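Local coordinates for protein putative oxidoreductase (Gluconobacter oxydans, PDB 3WJ7) that is a putative NAD(P)-dependent oxidoreductase of the short-chain dehydrogenase/reductase family, possibly acting as an aldehyde dehydrogenase, at residues N206-V218 and L242-R254. Residues are numbered along the deposited sequence; the frame is centred on the assembly and turned at random.
Sequences NMPAYVETGLNIV and LGGENIMLGDLFR
L215 and I247 form an antiparallel hydrogen-bonded pair: L215 N to I247 O is 3.0 Å and I247 N to L215 O is 2.8 Å. I217 and E245 pair likewise, with G244 added opposite I217 in a classic beta bulge. L249 N, at the start of the helix, bonds T213 O at 2.7 Å. Side chains add polar links. N216 OD1 takes G244 N on a lone pair at 2.9 Å. N216 ND2 reaches N246 OD1 from above its carbonyl plane, the two amides nearly perpendicular (85°). E212 OE1 accepts G250 N on its syn side; a bend at chi2 (56°) turns the carboxylate to this first turn of the helix. F253 points its edge at the Y210 face, centroids 5.0 Å apart. M207 CE sits over the centre of the F253 ring, 3.3 Å from its centroid, a CH-pi contact; M207 SD lies over the same face, a Met-aromatic contact. An alanine in place of Y210 is likely to leave the F253 edge without its aromatic partner and open a gap beside G250. I217 CD1 packs on L252. Strand 176-185 flanks strand 214-219, helix 194-203 packs on L249 and F253, and W283 of a second subunit meets M207 and Y210.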
# COMPACT_ATOMS: atom_id res chain seq x y z
N ASN A 206 -14.61 -29.82 -2.08
CA ASN A 206 -14.60 -28.80 -1.01
C ASN A 206 -14.84 -27.37 -1.45
O ASN A 206 -14.39 -26.45 -0.76
CB ASN A 206 -13.28 -28.79 -0.22
CG ASN A 206 -12.89 -30.15 0.29
OD1 ASN A 206 -13.74 -30.98 0.66
ND2 ASN A 206 -11.58 -30.40 0.33
N MET A 207 -15.52 -27.16 -2.59
CA MET A 207 -15.83 -25.79 -3.01
C MET A 207 -17.33 -25.57 -3.07
O MET A 207 -17.95 -25.73 -4.13
CB MET A 207 -15.16 -25.45 -4.33
CG MET A 207 -15.23 -23.99 -4.75
SD MET A 207 -14.60 -23.97 -6.43
CE MET A 207 -16.03 -24.69 -7.23
N PRO A 208 -17.93 -25.16 -1.94
CA PRO A 208 -19.38 -25.15 -1.84
C PRO A 208 -20.02 -23.99 -2.59
O PRO A 208 -21.14 -24.11 -3.08
CB PRO A 208 -19.64 -25.03 -0.33
CG PRO A 208 -18.31 -24.65 0.30
CD PRO A 208 -17.28 -24.51 -0.79
N ALA A 209 -19.30 -22.87 -2.68
CA ALA A 209 -19.82 -21.62 -3.23
C ALA A 209 -18.78 -20.97 -4.11
O ALA A 209 -17.59 -21.33 -4.06
CB ALA A 209 -20.25 -20.66 -2.12
N TYR A 210 -19.26 -20.03 -4.92
CA TYR A 210 -18.42 -19.29 -5.83
C TYR A 210 -19.24 -18.15 -6.40
O TYR A 210 -20.46 -18.21 -6.40
CB TYR A 210 -17.89 -20.19 -6.97
CG TYR A 210 -18.90 -20.60 -8.01
CD1 TYR A 210 -19.03 -19.89 -9.21
CD2 TYR A 210 -19.69 -21.72 -7.83
CE1 TYR A 210 -19.97 -20.26 -10.17
CE2 TYR A 210 -20.62 -22.11 -8.79
CZ TYR A 210 -20.76 -21.39 -9.96
OH TYR A 210 -21.68 -21.79 -10.90
N VAL A 211 -18.53 -17.15 -6.90
CA VAL A 211 -19.13 -15.96 -7.49
C VAL A 211 -18.94 -16.08 -8.99
O VAL A 211 -17.82 -16.31 -9.46
CB VAL A 211 -18.44 -14.68 -6.96
CG1 VAL A 211 -19.06 -13.45 -7.58
CG2 VAL A 211 -18.51 -14.62 -5.43
N GLU A 212 -20.04 -15.96 -9.72
CA GLU A 212 -20.07 -16.15 -11.16
C GLU A 212 -19.21 -15.09 -11.82
O GLU A 212 -19.13 -13.94 -11.37
CB GLU A 212 -21.53 -16.07 -11.68
CG GLU A 212 -21.77 -16.36 -13.18
CD GLU A 212 -21.26 -17.74 -13.68
OE1 GLU A 212 -20.05 -18.03 -13.61
OE2 GLU A 212 -22.06 -18.56 -14.19
N THR A 213 -18.53 -15.49 -12.87
CA THR A 213 -17.92 -14.55 -13.80
C THR A 213 -17.37 -15.24 -15.05
O THR A 213 -17.46 -16.47 -15.17
CB THR A 213 -16.84 -13.66 -13.16
OG1 THR A 213 -16.59 -12.57 -14.05
CG2 THR A 213 -15.55 -14.42 -12.85
N GLY A 214 -16.81 -14.44 -15.95
CA GLY A 214 -16.35 -14.91 -17.24
C GLY A 214 -14.86 -14.79 -17.33
O GLY A 214 -14.29 -13.77 -16.92
N LEU A 215 -14.21 -15.82 -17.86
CA LEU A 215 -12.79 -15.75 -18.09
C LEU A 215 -12.50 -16.48 -19.38
O LEU A 215 -13.40 -17.00 -20.01
CB LEU A 215 -11.96 -16.29 -16.90
CG LEU A 215 -12.00 -17.71 -16.25
CD1 LEU A 215 -11.85 -17.49 -14.74
CD2 LEU A 215 -13.25 -18.55 -16.48
N ASN A 216 -11.23 -16.49 -19.76
CA ASN A 216 -10.77 -17.15 -20.93
C ASN A 216 -9.68 -18.07 -20.42
O ASN A 216 -8.69 -17.59 -19.86
CB ASN A 216 -10.17 -16.11 -21.85
CG ASN A 216 -9.69 -16.67 -23.18
OD1 ASN A 216 -8.82 -17.53 -23.24
ND2 ASN A 216 -10.23 -16.12 -24.25
N ILE A 217 -9.86 -19.37 -20.66
CA ILE A 217 -8.88 -20.40 -20.31
C ILE A 217 -8.08 -20.91 -21.51
O ILE A 217 -8.60 -21.01 -22.62
CB ILE A 217 -9.55 -21.53 -19.52
CG1 ILE A 217 -9.71 -21.01 -18.09
CG2 ILE A 217 -8.71 -22.80 -19.51
CD1 ILE A 217 -10.78 -21.69 -17.33
N VAL A 218 -6.80 -21.19 -21.28
CA VAL A 218 -5.90 -21.51 -22.33
C VAL A 218 -4.93 -22.52 -21.83
O VAL A 218 -4.44 -22.39 -20.72
CB VAL A 218 -5.10 -20.27 -22.80
CG1 VAL A 218 -4.33 -19.62 -21.63
CG2 VAL A 218 -4.19 -20.65 -23.94
N LEU A 242 -2.97 -14.49 -26.41
CA LEU A 242 -2.82 -15.91 -26.51
C LEU A 242 -3.87 -16.55 -25.66
O LEU A 242 -3.59 -17.00 -24.57
CB LEU A 242 -1.42 -16.33 -26.07
CG LEU A 242 -0.20 -15.89 -26.92
CD1 LEU A 242 1.08 -16.58 -26.41
CD2 LEU A 242 -0.35 -16.08 -28.47
N GLY A 243 -5.12 -16.59 -26.15
CA GLY A 243 -6.24 -17.16 -25.40
C GLY A 243 -6.52 -18.57 -25.84
O GLY A 243 -5.88 -19.06 -26.76
N GLY A 244 -7.48 -19.23 -25.20
CA GLY A 244 -8.08 -20.45 -25.74
C GLY A 244 -9.59 -20.30 -25.93
O GLY A 244 -10.08 -20.16 -27.06
N GLU A 245 -10.33 -20.29 -24.81
CA GLU A 245 -11.80 -20.38 -24.79
C GLU A 245 -12.42 -19.45 -23.77
O GLU A 245 -11.95 -19.36 -22.63
CB GLU A 245 -12.18 -21.81 -24.41
CG GLU A 245 -13.59 -22.24 -24.78
CD GLU A 245 -13.86 -23.71 -24.46
OE1 GLU A 245 -13.09 -24.61 -24.91
OE2 GLU A 245 -14.85 -23.97 -23.75
N ASN A 246 -13.46 -18.75 -24.18
CA ASN A 246 -14.21 -17.88 -23.30
C ASN A 246 -15.28 -18.68 -22.60
O ASN A 246 -16.16 -19.27 -23.25
CB ASN A 246 -14.79 -16.69 -24.05
CG ASN A 246 -13.70 -15.71 -24.54
OD1 ASN A 246 -12.87 -15.19 -23.74
ND2 ASN A 246 -13.69 -15.45 -25.84
N ILE A 247 -15.17 -18.75 -21.28
CA ILE A 247 -16.00 -19.66 -20.51
C ILE A 247 -16.48 -19.01 -19.20
O ILE A 247 -15.78 -18.22 -18.59
CB ILE A 247 -15.29 -21.03 -20.32
CG1 ILE A 247 -16.32 -22.13 -19.96
CG2 ILE A 247 -14.12 -20.90 -19.35
CD1 ILE A 247 -15.78 -23.51 -19.61
N MET A 248 -17.71 -19.30 -18.81
CA MET A 248 -18.22 -18.79 -17.55
C MET A 248 -17.68 -19.72 -16.46
O MET A 248 -17.35 -20.87 -16.73
CB MET A 248 -19.75 -18.74 -17.51
CG MET A 248 -20.42 -17.85 -18.58
SD MET A 248 -20.13 -16.06 -18.53
CE MET A 248 -20.36 -15.60 -16.79
N LEU A 249 -17.57 -19.20 -15.25
CA LEU A 249 -16.92 -19.93 -14.18
C LEU A 249 -17.79 -21.15 -13.80
O LEU A 249 -17.28 -22.24 -13.51
CB LEU A 249 -16.65 -18.98 -13.01
CG LEU A 249 -15.63 -19.31 -11.93
CD1 LEU A 249 -14.27 -19.73 -12.47
CD2 LEU A 249 -15.45 -18.13 -10.98
N GLY A 250 -19.11 -20.97 -13.84
CA GLY A 250 -20.07 -22.06 -13.59
C GLY A 250 -19.86 -23.21 -14.56
O GLY A 250 -19.85 -24.40 -14.15
N ASP A 251 -19.66 -22.88 -15.84
CA ASP A 251 -19.44 -23.89 -16.87
C ASP A 251 -18.14 -24.62 -16.66
O ASP A 251 -18.08 -25.84 -16.78
CB ASP A 251 -19.49 -23.26 -18.27
CG ASP A 251 -20.88 -22.75 -18.63
OD1 ASP A 251 -21.89 -23.31 -18.14
OD2 ASP A 251 -20.97 -21.76 -19.38
N LEU A 252 -17.10 -23.86 -16.33
CA LEU A 252 -15.83 -24.42 -15.92
C LEU A 252 -15.99 -25.47 -14.82
O LEU A 252 -15.44 -26.57 -14.93
CB LEU A 252 -14.88 -23.32 -15.43
CG LEU A 252 -13.50 -23.82 -15.03
CD1 LEU A 252 -12.80 -24.52 -16.20
CD2 LEU A 252 -12.65 -22.69 -14.50
N PHE A 253 -16.71 -25.11 -13.76
CA PHE A 253 -16.94 -26.01 -12.62
C PHE A 253 -17.82 -27.21 -12.98
O PHE A 253 -17.54 -28.31 -12.53
CB PHE A 253 -17.48 -25.26 -11.41
CG PHE A 253 -16.51 -24.29 -10.83
CD1 PHE A 253 -16.95 -23.04 -10.38
CD2 PHE A 253 -15.16 -24.62 -10.69
CE1 PHE A 253 -16.06 -22.14 -9.84
CE2 PHE A 253 -14.26 -23.72 -10.17
CZ PHE A 253 -14.71 -22.47 -9.74
N ARG A 254 -18.85 -26.99 -13.80
CA ARG A 254 -19.52 -28.10 -14.50
C ARG A 254 -18.53 -29.11 -15.13
O ARG A 254 -18.63 -30.31 -14.85
CB ARG A 254 -20.53 -27.59 -15.55
CG ARG A 254 -21.90 -27.27 -14.96
CD ARG A 254 -22.74 -26.31 -15.81
NE ARG A 254 -23.20 -25.18 -14.99
CZ ARG A 254 -23.80 -24.08 -15.44
NH1 ARG A 254 -24.06 -23.93 -16.74
NH2 ARG A 254 -24.15 -23.12 -14.59